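Local coordinates for protein polyketide synthase (Synechococcus sp., PDB 4GOX) that probably transfers a sulfo group from PAPS to an intermediate of hydrocarbon synthesis, as the sulfotransferase domain of a modular olefin synthase, at residues L59-M64 against Q69-S74; L80-M85 against S244-T249; D86-T91 against Q117-Q122; A149-L154 against L197-T202. All blocks are in the same frame, centred on the assembly; numbering follows the deposited sequence.

Contact 1: residues L59-M64 against Q69-S74; sequences LPFETM and QELGLS
Glu-70 lays its whole side chain against the ring of Phe-61, and the path is easy to follow outward. CB starts the contact 3.6 Å from Phe-61 CE1. CG, lying anti to the carbonyl carbon (chi1 -67°), passes the same ring atom, and from there the extended chain carries CD to 3.5 Å from Phe-61 CE1. At the tip the two oxygens divide: OE1 stays beside CE1, while OE2 reaches 3.8 Å from Phe-61 CD1. The carboxylate thus sits at the ring's edge, near its plane, and the two flat groups are turned 80° apart. Because aromatic C-H bonds carry a slight positive charge, an acid at this edge is probably favourable, and, being exposed, the carboxylate can probably stay hydrated. Leu-71 adds the apolar half, its CG 4.1 Å from Phe-61 CZ, where a branched aliphatic chain suits the greasy ring. Over the centre of one ring face lies CB of Pro-60, and Ile-109 of helix 109-119 also touches Phe-61. Were the ring of Phe-61 cut back to an alanine, a gap would probably open between Pro-60 and Leu-71, and the aliphatic part of Glu-70 would lose its support. The arrangement is a loop folded back on the helix it leads into: Thr-63 is the N-cap of helix 64-71, Gly-72 ends it with positive phi, and the unit packs beside helix 109-119 in this sulfotransferase-family domain.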
loop_
_atom_site.group_PDB
_atom_site.type_symbol
_atom_site.label_atom_id
_atom_site.label_comp_id
_atom_site.label_asym_id
_atom_site.label_seq_id
_atom_site.Cartn_x
_atom_site.Cartn_y
_atom_site.Cartn_z
ATOM N N LEU A 59 -8.137 -2.689 6.585
ATOM C CA LEU A 59 -8.885 -1.422 6.619
ATOM C C LEU A 59 -10.316 -1.413 6.046
ATOM O O LEU A 59 -11.158 -0.784 6.688
ATOM C CB LEU A 59 -8.009 -0.278 6.094
ATOM C CG LEU A 59 -8.353 1.156 6.530
ATOM C CD1 LEU A 59 -8.154 1.332 8.040
ATOM C CD2 LEU A 59 -7.450 2.144 5.823
ATOM N N PRO A 60 -10.669 -2.122 4.921
ATOM C CA PRO A 60 -12.056 -2.057 4.402
ATOM C C PRO A 60 -13.141 -2.698 5.249
ATOM O O PRO A 60 -14.318 -2.594 4.901
ATOM C CB PRO A 60 -11.972 -2.848 3.091
ATOM C CG PRO A 60 -10.537 -2.879 2.719
ATOM C CD PRO A 60 -9.805 -2.891 3.999
ATOM N N PHE A 61 -12.762 -3.401 6.321
ATOM C CA PHE A 61 -13.704 -4.207 7.113
ATOM C C PHE A 61 -13.817 -3.764 8.542
ATOM O O PHE A 61 -12.871 -3.233 9.107
ATOM C CB PHE A 61 -13.231 -5.675 7.069
ATOM C CG PHE A 61 -12.879 -6.113 5.662
ATOM C CD1 PHE A 61 -13.882 -6.340 4.713
ATOM C CD2 PHE A 61 -11.554 -6.235 5.267
ATOM C CE1 PHE A 61 -13.557 -6.731 3.408
ATOM C CE2 PHE A 61 -11.230 -6.593 3.952
ATOM C CZ PHE A 61 -12.238 -6.843 3.033
ATOM N N GLU A 62 -14.971 -3.998 9.126
ATOM C CA GLU A 62 -15.277 -3.665 10.503
ATOM C C GLU A 62 -14.678 -4.739 11.443
ATOM O O GLU A 62 -13.925 -4.413 12.368
ATOM C CB GLU A 62 -16.816 -3.550 10.643
ATOM C CG GLU A 62 -17.297 -3.022 11.968
ATOM C CD GLU A 62 -16.830 -1.619 12.260
ATOM O OE1 GLU A 62 -17.443 -0.662 11.737
ATOM O OE2 GLU A 62 -15.849 -1.479 13.023
ATOM N N THR A 63 -15.004 -6.011 11.177
ATOM C CA THR A 63 -14.572 -7.183 11.944
ATOM C C THR A 63 -14.016 -8.245 10.990
ATOM O O THR A 63 -14.323 -8.237 9.785
ATOM C CB THR A 63 -15.764 -7.838 12.690
ATOM O OG1 THR A 63 -16.535 -8.594 11.752
ATOM C CG2 THR A 63 -16.635 -6.838 13.472
ATOM N N MET A 64 -13.304 -9.240 11.570
ATOM C CA MET A 64 -12.747 -10.380 10.839
ATOM C C MET A 64 -13.843 -11.249 10.209
ATOM O O MET A 64 -13.585 -11.965 9.245
ATOM C CB MET A 64 -11.806 -11.201 11.745
ATOM C CG MET A 64 -10.560 -10.442 12.126
ATOM S SD MET A 64 -9.481 -10.000 10.744
ATOM C CE MET A 64 -8.985 -11.598 10.179
ATOM N N GLN A 69 -16.485 -12.849 5.221
ATOM C CA GLN A 69 -17.667 -12.873 4.345
ATOM C C GLN A 69 -17.343 -12.301 2.967
ATOM O O GLN A 69 -17.637 -12.944 1.956
ATOM C CB GLN A 69 -18.875 -12.128 4.965
ATOM C CG GLN A 69 -19.605 -12.883 6.086
ATOM C CD GLN A 69 -20.168 -14.238 5.687
ATOM O OE1 GLN A 69 -20.855 -14.389 4.664
ATOM N NE2 GLN A 69 -19.898 -15.256 6.502
ATOM N N GLU A 70 -16.694 -11.114 2.934
ATOM C CA GLU A 70 -16.313 -10.433 1.693
ATOM C C GLU A 70 -15.205 -11.169 0.919
ATOM O O GLU A 70 -15.346 -11.381 -0.290
ATOM C CB GLU A 70 -15.909 -8.968 1.954
ATOM C CG GLU A 70 -17.042 -8.051 2.418
ATOM C CD GLU A 70 -16.818 -6.558 2.202
ATOM O OE1 GLU A 70 -16.203 -6.179 1.176
ATOM O OE2 GLU A 70 -17.270 -5.762 3.059
ATOM N N LEU A 71 -14.101 -11.533 1.606
ATOM C CA LEU A 71 -12.959 -12.195 0.970
ATOM C C LEU A 71 -13.225 -13.656 0.656
ATOM O O LEU A 71 -13.072 -14.067 -0.495
ATOM C CB LEU A 71 -11.644 -12.024 1.781
ATOM C CG LEU A 71 -11.110 -10.592 1.961
ATOM C CD1 LEU A 71 -9.954 -10.566 2.922
ATOM C CD2 LEU A 71 -10.662 -9.995 0.640
ATOM N N GLY A 72 -13.623 -14.410 1.677
ATOM C CA GLY A 72 -13.927 -15.831 1.575
ATOM C C GLY A 72 -12.753 -16.659 1.116
ATOM O O GLY A 72 -11.711 -16.677 1.778
ATOM N N LEU A 73 -12.921 -17.292 -0.062
ATOM C CA LEU A 73 -11.956 -18.171 -0.738
ATOM C C LEU A 73 -10.686 -17.458 -1.219
ATOM O O LEU A 73 -9.589 -18.017 -1.092
ATOM C CB LEU A 73 -12.630 -18.939 -1.907
ATOM C CG LEU A 73 -13.322 -18.108 -3.009
ATOM C CD1 LEU A 73 -12.491 -18.079 -4.282
ATOM C CD2 LEU A 73 -14.700 -18.653 -3.310
ATOM N N SER A 74 -10.859 -16.234 -1.791
ATOM C CA SER A 74 -9.837 -15.351 -2.358
ATOM C C SER A 74 -8.524 -15.342 -1.597
ATOM O O SER A 74 -8.504 -15.331 -0.358
ATOM C CB SER A 74 -10.375 -13.927 -2.486
ATOM O OG SER A 74 -9.381 -13.012 -2.919
#

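Contact 2: residues L80-M85 against S244-T249; sequences LQRALM and SGDRLT
Arg-82 reaches from helix 79-88 across to Leu-248 and Asp-246, which belong to an Asx turn in the long loop preceding helix 289-297. In this turn Asp-246 OD1 accepts the backbone N-H of Leu-248, two residues on. Against that framework the guanidinium of Arg-82 is laid flat over a methyl group: Leu-248 CD2 stands 3.4 Å above its plane, displaced toward the rim near NH2. Closer to the backbones Arg-82 CG passes Leu-248 CB at 4.0 Å; the two side chains lie oblique to one another. Arginine suits the place because its aliphatic part and its flat head can both pack on leucine while its N-H groups still point to acids. The chain gets there by leaving CG anti to the backbone N (chi1 -167°) and then bending at chi2. Asp-246 approaches from the opposite direction, its carboxylate plane 72° from that of the guanidinium, and the salt bridge from Arg-82 NH2 to Asp-246 OD1 is long at 3.9 Å. The stronger partner is Asp-250, bound through Arg-82 NE. Since the Asp-246 and Asp-250 carboxylates lie close together, the arginine is likely to ease their mutual repulsion. Pro-54 touches both Arg-82 and Leu-248. Leu-248 takes a left-handed backbone conformation, and its N-H meets Asp-246 OD1 at 3.1 Å with an N-H...O angle of 154°, nearly in line with the C-O bond.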
loop_
_atom_site.group_PDB
_atom_site.type_symbol
_atom_site.label_atom_id
_atom_site.label_comp_id
_atom_site.label_asym_id
_atom_site.label_seq_id
_atom_site.Cartn_x
_atom_site.Cartn_y
_atom_site.Cartn_z
ATOM N N LEU A 80 -1.804 -11.396 5.794
ATOM C CA LEU A 80 -2.014 -11.395 7.241
ATOM C C LEU A 80 -1.454 -12.723 7.815
ATOM O O LEU A 80 -0.768 -12.685 8.835
ATOM C CB LEU A 80 -3.497 -11.230 7.624
ATOM C CG LEU A 80 -3.820 -11.365 9.126
ATOM C CD1 LEU A 80 -3.224 -10.216 9.944
ATOM C CD2 LEU A 80 -5.325 -11.498 9.360
ATOM N N GLN A 81 -1.716 -13.867 7.134
ATOM C CA GLN A 81 -1.192 -15.175 7.557
ATOM C C GLN A 81 0.345 -15.113 7.551
ATOM O O GLN A 81 0.966 -15.384 8.583
ATOM C CB GLN A 81 -1.719 -16.325 6.659
ATOM C CG GLN A 81 -3.148 -16.768 6.973
ATOM C CD GLN A 81 -4.223 -15.944 6.260
ATOM O OE1 GLN A 81 -4.098 -14.724 6.060
ATOM N NE2 GLN A 81 -5.325 -16.593 5.865
ATOM N N ARG A 82 0.933 -14.626 6.422
ATOM C CA ARG A 82 2.374 -14.476 6.227
ATOM C C ARG A 82 2.984 -13.609 7.334
ATOM O O ARG A 82 3.989 -14.005 7.933
ATOM C CB ARG A 82 2.678 -13.944 4.816
ATOM C CG ARG A 82 4.149 -14.046 4.385
ATOM C CD ARG A 82 4.596 -15.488 4.169
ATOM N NE ARG A 82 6.052 -15.636 4.178
ATOM C CZ ARG A 82 6.783 -15.860 5.267
ATOM N NH1 ARG A 82 6.205 -15.939 6.459
ATOM N NH2 ARG A 82 8.098 -16.001 5.171
ATOM N N ALA A 83 2.329 -12.477 7.664
ATOM C CA ALA A 83 2.758 -11.584 8.753
ATOM C C ALA A 83 2.867 -12.334 10.096
ATOM O O ALA A 83 3.888 -12.224 10.777
ATOM C CB ALA A 83 1.781 -10.422 8.901
ATOM N N LEU A 84 1.808 -13.073 10.465
ATOM C CA LEU A 84 1.692 -13.847 11.707
ATOM C C LEU A 84 2.761 -14.952 11.800
ATOM O O LEU A 84 3.389 -15.120 12.851
ATOM C CB LEU A 84 0.304 -14.480 11.774
ATOM C CG LEU A 84 -0.893 -13.556 11.967
ATOM C CD1 LEU A 84 -2.175 -14.345 11.775
ATOM C CD2 LEU A 84 -0.844 -12.877 13.347
ATOM N N MET A 85 2.951 -15.698 10.685
ATOM C CA MET A 85 3.966 -16.720 10.534
ATOM C C MET A 85 5.321 -16.077 10.884
ATOM O O MET A 85 5.949 -16.510 11.844
ATOM C CB MET A 85 3.992 -17.218 9.083
ATOM C CG MET A 85 2.932 -18.216 8.753
ATOM S SD MET A 85 3.065 -18.766 7.035
ATOM C CE MET A 85 4.794 -19.180 6.921
ATOM N N SER A 244 17.462 -8.923 -1.699
ATOM C CA SER A 244 18.320 -9.666 -0.759
ATOM C C SER A 244 17.599 -10.026 0.560
ATOM O O SER A 244 16.773 -9.250 1.044
ATOM C CB SER A 244 19.619 -8.909 -0.491
ATOM O OG SER A 244 19.391 -7.727 0.256
ATOM N N GLY A 245 17.900 -11.211 1.097
ATOM C CA GLY A 245 17.315 -11.736 2.333
ATOM C C GLY A 245 15.825 -12.028 2.252
ATOM O O GLY A 245 15.240 -11.978 1.163
ATOM N N ASP A 246 15.197 -12.352 3.410
ATOM C CA ASP A 246 13.763 -12.659 3.473
ATOM C C ASP A 246 12.954 -11.391 3.762
ATOM O O ASP A 246 13.024 -10.837 4.867
ATOM C CB ASP A 246 13.458 -13.781 4.497
ATOM C CG ASP A 246 12.128 -14.520 4.302
ATOM O OD1 ASP A 246 11.127 -13.869 3.887
ATOM O OD2 ASP A 246 12.077 -15.742 4.598
ATOM N N ARG A 247 12.191 -10.939 2.748
ATOM C CA ARG A 247 11.340 -9.742 2.791
ATOM C C ARG A 247 9.849 -10.131 2.667
ATOM O O ARG A 247 8.993 -9.269 2.421
ATOM C CB ARG A 247 11.738 -8.778 1.650
ATOM C CG ARG A 247 13.231 -8.506 1.548
ATOM C CD ARG A 247 13.527 -7.058 1.838
ATOM N NE ARG A 247 14.956 -6.825 2.036
ATOM C CZ ARG A 247 15.562 -5.658 1.855
ATOM N NH1 ARG A 247 14.871 -4.596 1.448
ATOM N NH2 ARG A 247 16.859 -5.538 2.080
ATOM N N LEU A 248 9.546 -11.437 2.864
ATOM C CA LEU A 248 8.199 -12.027 2.766
ATOM C C LEU A 248 7.622 -11.764 1.354
ATOM O O LEU A 248 6.680 -10.980 1.179
ATOM C CB LEU A 248 7.232 -11.554 3.899
ATOM C CG LEU A 248 7.767 -11.388 5.342
ATOM C CD1 LEU A 248 6.653 -10.969 6.280
ATOM C CD2 LEU A 248 8.444 -12.655 5.860
ATOM N N THR A 249 8.279 -12.379 0.351
ATOM C CA THR A 249 7.968 -12.283 -1.082
ATOM C C THR A 249 7.632 -13.669 -1.659
ATOM O O THR A 249 7.087 -13.754 -2.759
ATOM C CB THR A 249 9.160 -11.653 -1.850
ATOM O OG1 THR A 249 10.354 -12.432 -1.651
ATOM C CG2 THR A 249 9.402 -10.193 -1.478
#

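Contact 3: residues D86-T91 against Q117-Q122; sequences DLENLT and QRQAEQ
Leu-87 makes the apolar part of this contact, spreading its two methyl groups over the backbone and CB of Gln-119 and the start of Ala-120. CD1 lies 3.9 Å from Gln-119 CB. The other branch, CD2, comes 3.4 Å from the carbonyl oxygen of Gln-119 and 3.9 Å from Ala-120 CA. With CG anti to its carbonyl carbon (chi1 -69°), the fork of the leucine is placed against the backbone of Gln-119 and Ala-120. Ala-120 directs its methyl away from Leu-87, which therefore meets the main chain at CA.

The polar part pairs Glu-88 with Gln-119, whose side chains cross at about a right angle with carboxylate and amide planes 70° apart. Gln-119 is bent at chi2, which folds its amide back toward the acid. As modelled, Glu-88 OE2 and Gln-119 OE1 are 3.0 Å apart, but both are acceptors, so this is not a hydrogen bond and the orientation of the amide there is doubtful. Glu-88 OE2 does have a weak hydrogen bond with the hydroxyl of Tyr-115, one turn earlier on the helix of Gln-119.

Beyond the contact each segment turns off with a positive phi, at Asn-89 and at Glu-121. This is helix-helix packing near the C-terminal ends of helix 79-88, which leads on to helix 92-104, and helix 109-119, which leads on to strand 124-129 of the parallel sheet.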
loop_
_atom_site.group_PDB
_atom_site.type_symbol
_atom_site.label_atom_id
_atom_site.label_comp_id
_atom_site.label_asym_id
_atom_site.label_seq_id
_atom_site.Cartn_x
_atom_site.Cartn_y
_atom_site.Cartn_z
ATOM N N ASP A 86 5.719 -14.988 10.164
ATOM C CA ASP A 86 6.966 -14.258 10.384
ATOM C C ASP A 86 7.097 -13.665 11.796
ATOM O O ASP A 86 8.117 -13.909 12.447
ATOM C CB ASP A 86 7.171 -13.167 9.317
ATOM C CG ASP A 86 8.474 -12.408 9.479
ATOM O OD1 ASP A 86 9.546 -13.004 9.223
ATOM O OD2 ASP A 86 8.430 -11.252 9.941
ATOM N N LEU A 87 6.085 -12.904 12.275
ATOM C CA LEU A 87 6.155 -12.285 13.605
ATOM C C LEU A 87 6.199 -13.285 14.768
ATOM O O LEU A 87 6.792 -12.981 15.815
ATOM C CB LEU A 87 4.997 -11.298 13.843
ATOM C CG LEU A 87 4.987 -9.991 13.028
ATOM C CD1 LEU A 87 3.613 -9.355 13.077
ATOM C CD2 LEU A 87 6.062 -9.003 13.517
ATOM N N GLU A 88 5.545 -14.449 14.613
ATOM C CA GLU A 88 5.422 -15.407 15.717
ATOM C C GLU A 88 6.053 -16.787 15.548
ATOM O O GLU A 88 5.930 -17.600 16.469
ATOM C CB GLU A 88 3.955 -15.520 16.142
ATOM C CG GLU A 88 3.444 -14.262 16.814
ATOM C CD GLU A 88 1.949 -14.205 17.048
ATOM O OE1 GLU A 88 1.198 -14.984 16.414
ATOM O OE2 GLU A 88 1.524 -13.356 17.862
ATOM N N ASN A 89 6.770 -17.034 14.417
ATOM C CA ASN A 89 7.450 -18.298 14.069
ATOM C C ASN A 89 6.435 -19.444 13.961
ATOM O O ASN A 89 6.612 -20.521 14.560
ATOM C CB ASN A 89 8.602 -18.628 15.042
ATOM C CG ASN A 89 9.730 -17.630 15.037
ATOM O OD1 ASN A 89 10.764 -17.828 14.387
ATOM N ND2 ASN A 89 9.576 -16.555 15.803
ATOM N N LEU A 90 5.370 -19.187 13.191
ATOM C CA LEU A 90 4.238 -20.082 12.951
ATOM C C LEU A 90 4.306 -20.801 11.593
ATOM O O LEU A 90 4.933 -20.325 10.649
ATOM C CB LEU A 90 2.924 -19.264 13.032
ATOM C CG LEU A 90 2.129 -19.216 14.340
ATOM C CD1 LEU A 90 3.009 -19.149 15.588
ATOM C CD2 LEU A 90 1.143 -18.048 14.332
ATOM N N THR A 91 3.630 -21.947 11.510
ATOM C CA THR A 91 3.489 -22.769 10.306
ATOM C C THR A 91 2.243 -22.228 9.544
ATOM O O THR A 91 1.454 -21.505 10.169
ATOM C CB THR A 91 3.287 -24.242 10.730
ATOM O OG1 THR A 91 2.172 -24.328 11.633
ATOM C CG2 THR A 91 4.560 -24.869 11.374
ATOM N N GLN A 117 0.750 -4.336 15.968
ATOM C CA GLN A 117 1.610 -3.274 16.503
ATOM C C GLN A 117 2.396 -3.779 17.710
ATOM O O GLN A 117 3.560 -3.403 17.894
ATOM C CB GLN A 117 0.792 -2.044 16.895
ATOM C CG GLN A 117 0.326 -1.191 15.716
ATOM C CD GLN A 117 -0.603 -0.114 16.200
ATOM O OE1 GLN A 117 -1.539 -0.374 16.971
ATOM N NE2 GLN A 117 -0.351 1.122 15.785
ATOM N N ARG A 118 1.748 -4.637 18.520
ATOM C CA ARG A 118 2.301 -5.275 19.694
ATOM C C ARG A 118 3.346 -6.328 19.268
ATOM O O ARG A 118 4.443 -6.335 19.818
ATOM C CB ARG A 118 1.164 -5.900 20.548
ATOM C CG ARG A 118 1.642 -6.643 21.811
ATOM C CD ARG A 118 0.583 -6.688 22.901
ATOM N NE ARG A 118 0.442 -5.382 23.553
ATOM C CZ ARG A 118 -0.462 -5.089 24.483
ATOM N NH1 ARG A 118 -1.330 -6.010 24.891
ATOM N NH2 ARG A 118 -0.511 -3.872 25.008
ATOM N N GLN A 119 3.001 -7.204 18.306
ATOM C CA GLN A 119 3.878 -8.267 17.804
ATOM C C GLN A 119 5.072 -7.721 17.006
ATOM O O GLN A 119 6.093 -8.401 16.901
ATOM C CB GLN A 119 3.081 -9.285 16.974
ATOM C CG GLN A 119 1.976 -9.994 17.751
ATOM C CD GLN A 119 2.470 -10.666 19.014
ATOM O OE1 GLN A 119 3.456 -11.413 19.008
ATOM N NE2 GLN A 119 1.780 -10.425 20.123
ATOM N N ALA A 120 4.946 -6.493 16.457
ATOM C CA ALA A 120 6.020 -5.817 15.717
ATOM C C ALA A 120 7.021 -5.219 16.707
ATOM O O ALA A 120 8.111 -4.819 16.305
ATOM C CB ALA A 120 5.445 -4.714 14.830
ATOM N N GLU A 121 6.632 -5.168 18.009
ATOM C CA GLU A 121 7.415 -4.656 19.144
ATOM C C GLU A 121 7.689 -3.156 18.961
ATOM O O GLU A 121 6.734 -2.372 18.897
ATOM C CB GLU A 121 8.694 -5.496 19.388
ATOM C CG GLU A 121 8.776 -6.092 20.784
ATOM C CD GLU A 121 8.859 -7.606 20.840
ATOM O OE1 GLU A 121 9.985 -8.130 20.988
ATOM O OE2 GLU A 121 7.799 -8.269 20.768
ATOM N N GLN A 122 8.963 -2.770 18.830
ATOM C CA GLN A 122 9.367 -1.378 18.628
ATOM C C GLN A 122 9.197 -0.945 17.152
ATOM O O GLN A 122 9.257 0.252 16.858
ATOM C CB GLN A 122 10.847 -1.184 19.035
ATOM C CG GLN A 122 11.386 -2.127 20.125
ATOM C CD GLN A 122 11.284 -1.614 21.549
ATOM O OE1 GLN A 122 10.739 -0.540 21.833
ATOM N NE2 GLN A 122 11.815 -2.386 22.484
#

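Contact 4: residues A149-L154 against L197-T202; sequences AKYIHL and LDLGRT
The ring of Tyr-151 is sandwiched: Leu-199 CD2 sits 3.6 Å above the centre of one face, and the carbonyl carbon of Ala-149 lies over the other, nearer the rim. The methyl is only 6° off the ring normal, an almost ideal CH-pi contact, and all six ring carbons lie at similar distances from it, with Tyr-151 CD1 at 3.8 Å. Leucine suits this place because a branch can be set end-on to an aromatic face; here CG anti to the backbone N (chi1 171°) carries CD2 from the helix toward the strand. At the far end of the ring the phenol oxygen hydrogen-bonds with Ser-142 and Glu-143 of helix 136-145, so a buried polar tip is satisfied. A phenylalanine in place of Tyr-151 would probably keep the methyl on its face but leave Ser-142 and Glu-143 without their shared hydroxyl partner.

The second flat group, the imidazole of His-153, meets the start of the segment 197-202 obliquely, its CE1 3.8 Å from Leu-197 N and 4.4 Å from Leu-197 CB. Both its nitrogens are engaged, ND1 with the hydroxyl of Tyr-208 and NE2 with Asn-193, which fixes the rotation of the ring. Helix 181-202 thus covers one side of strand 149-155, while Ile-152 faces helix 220-231 on the other, the helix-sheet-helix layering of a P-loop NTPase-like fold, in which this helix belongs to the crossover to the neighbouring parallel strand 208-212.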
loop_
_atom_site.group_PDB
_atom_site.type_symbol
_atom_site.label_atom_id
_atom_site.label_comp_id
_atom_site.label_asym_id
_atom_site.label_seq_id
_atom_site.Cartn_x
_atom_site.Cartn_y
_atom_site.Cartn_z
ATOM N N ALA A 149 -1.855 8.000 12.486
ATOM C CA ALA A 149 -1.561 7.313 11.216
ATOM C C ALA A 149 -0.800 8.239 10.268
ATOM O O ALA A 149 -1.122 9.422 10.163
ATOM C CB ALA A 149 -2.843 6.840 10.548
ATOM N N LYS A 150 0.212 7.703 9.597
ATOM C CA LYS A 150 0.978 8.433 8.574
ATOM C C LYS A 150 0.681 7.812 7.230
ATOM O O LYS A 150 0.580 6.591 7.126
ATOM C CB LYS A 150 2.486 8.416 8.845
ATOM C CG LYS A 150 2.904 9.366 9.955
ATOM C CD LYS A 150 4.430 9.423 10.035
ATOM C CE LYS A 150 4.925 10.321 11.143
ATOM N NZ LYS A 150 4.940 9.608 12.443
ATOM N N TYR A 151 0.542 8.641 6.207
ATOM C CA TYR A 151 0.219 8.150 4.875
ATOM C C TYR A 151 1.293 8.476 3.847
ATOM O O TYR A 151 1.572 9.650 3.595
ATOM C CB TYR A 151 -1.145 8.711 4.411
ATOM C CG TYR A 151 -2.238 8.509 5.432
ATOM C CD1 TYR A 151 -2.828 7.259 5.613
ATOM C CD2 TYR A 151 -2.627 9.543 6.275
ATOM C CE1 TYR A 151 -3.808 7.059 6.578
ATOM C CE2 TYR A 151 -3.617 9.355 7.236
ATOM C CZ TYR A 151 -4.189 8.109 7.396
ATOM O OH TYR A 151 -5.172 7.947 8.331
ATOM N N ILE A 152 1.844 7.432 3.213
ATOM C CA ILE A 152 2.784 7.570 2.098
ATOM C C ILE A 152 1.932 7.397 0.826
ATOM O O ILE A 152 1.392 6.320 0.589
ATOM C CB ILE A 152 3.914 6.517 2.170
ATOM C CG1 ILE A 152 4.777 6.719 3.437
ATOM C CG2 ILE A 152 4.787 6.585 0.886
ATOM C CD1 ILE A 152 5.654 5.509 3.769
ATOM N N HIS A 153 1.745 8.480 0.067
ATOM C CA HIS A 153 0.978 8.453 -1.168
ATOM C C HIS A 153 1.972 8.249 -2.318
ATOM O O HIS A 153 2.657 9.186 -2.724
ATOM C CB HIS A 153 0.199 9.773 -1.338
ATOM C CG HIS A 153 -0.627 9.888 -2.595
ATOM N ND1 HIS A 153 -1.299 11.063 -2.906
ATOM C CD2 HIS A 153 -0.937 8.952 -3.525
ATOM C CE1 HIS A 153 -1.937 10.816 -4.037
ATOM N NE2 HIS A 153 -1.737 9.561 -4.449
ATOM N N LEU A 154 2.052 7.025 -2.828
ATOM C CA LEU A 154 2.964 6.702 -3.923
ATOM C C LEU A 154 2.234 6.932 -5.231
ATOM O O LEU A 154 1.123 6.436 -5.412
ATOM C CB LEU A 154 3.505 5.258 -3.772
ATOM C CG LEU A 154 4.331 4.682 -4.918
ATOM C CD1 LEU A 154 5.625 5.458 -5.134
ATOM C CD2 LEU A 154 4.640 3.253 -4.644
ATOM N N LEU A 197 -5.099 12.008 -2.252
ATOM C CA LEU A 197 -4.817 13.440 -2.223
ATOM C C LEU A 197 -5.791 14.150 -1.247
ATOM O O LEU A 197 -5.332 14.918 -0.392
ATOM C CB LEU A 197 -4.953 14.039 -3.634
ATOM C CG LEU A 197 -4.628 15.518 -3.756
ATOM C CD1 LEU A 197 -3.143 15.755 -3.551
ATOM C CD2 LEU A 197 -5.130 16.087 -5.102
ATOM N N ASP A 198 -7.124 13.891 -1.373
ATOM C CA ASP A 198 -8.133 14.479 -0.484
ATOM C C ASP A 198 -7.874 14.105 0.982
ATOM O O ASP A 198 -7.960 14.981 1.837
ATOM C CB ASP A 198 -9.562 14.074 -0.884
ATOM C CG ASP A 198 -10.058 14.730 -2.172
ATOM O OD1 ASP A 198 -9.322 15.593 -2.731
ATOM O OD2 ASP A 198 -11.141 14.329 -2.665
ATOM N N LEU A 199 -7.495 12.829 1.262
ATOM C CA LEU A 199 -7.133 12.403 2.621
ATOM C C LEU A 199 -5.944 13.228 3.132
ATOM O O LEU A 199 -6.006 13.786 4.230
ATOM C CB LEU A 199 -6.814 10.896 2.681
ATOM C CG LEU A 199 -6.212 10.363 3.995
ATOM C CD1 LEU A 199 -7.187 10.472 5.124
ATOM C CD2 LEU A 199 -5.713 8.934 3.828
ATOM N N GLY A 200 -4.893 13.307 2.319
ATOM C CA GLY A 200 -3.693 14.084 2.609
ATOM C C GLY A 200 -3.960 15.525 2.968
ATOM O O GLY A 200 -3.334 16.050 3.887
ATOM N N ARG A 201 -4.933 16.160 2.290
ATOM C CA ARG A 201 -5.316 17.539 2.592
ATOM C C ARG A 201 -5.954 17.676 3.972
ATOM O O ARG A 201 -5.734 18.700 4.625
ATOM C CB ARG A 201 -6.258 18.120 1.527
ATOM C CG ARG A 201 -5.546 18.529 0.249
ATOM C CD ARG A 201 -6.334 19.562 -0.535
ATOM N NE ARG A 201 -5.684 19.854 -1.817
ATOM C CZ ARG A 201 -6.022 19.300 -2.979
ATOM N NH1 ARG A 201 -7.024 18.431 -3.043
ATOM N NH2 ARG A 201 -5.372 19.625 -4.089
ATOM N N THR A 202 -6.741 16.667 4.414
ATOM C CA THR A 202 -7.408 16.696 5.724
ATOM C C THR A 202 -6.408 16.532 6.869
ATOM O O THR A 202 -6.615 17.102 7.933
ATOM C CB THR A 202 -8.560 15.685 5.828
ATOM O OG1 THR A 202 -8.022 14.368 5.803
ATOM C CG2 THR A 202 -9.615 15.861 4.740
#

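Overall arrangement
Contacts 1, 2 and 3 involve helices 64-71, 79-88 and 109-119, whereas contact 4 joins strand 149-155 of the central sheet to helix 181-202. Contacts 2 and 3 share helix 79-88, their centres about 11 Å apart; Leu-248 CD2 packs 3.6 Å from Asp-86 OD1. Contact 1 joins this group where Met-64 CE meets Leu-80 CD2 at 3.8 Å. Contacts 2 and 4 lie on opposite sides of the chain's centre, about 26 Å between their centres, yet the chain between the two segments of contact 2 includes all of contacts 3 and 4. The side chain of His-153 in contact 4 is about 11 Å from the bound adenosine-3'-5'-diphosphate.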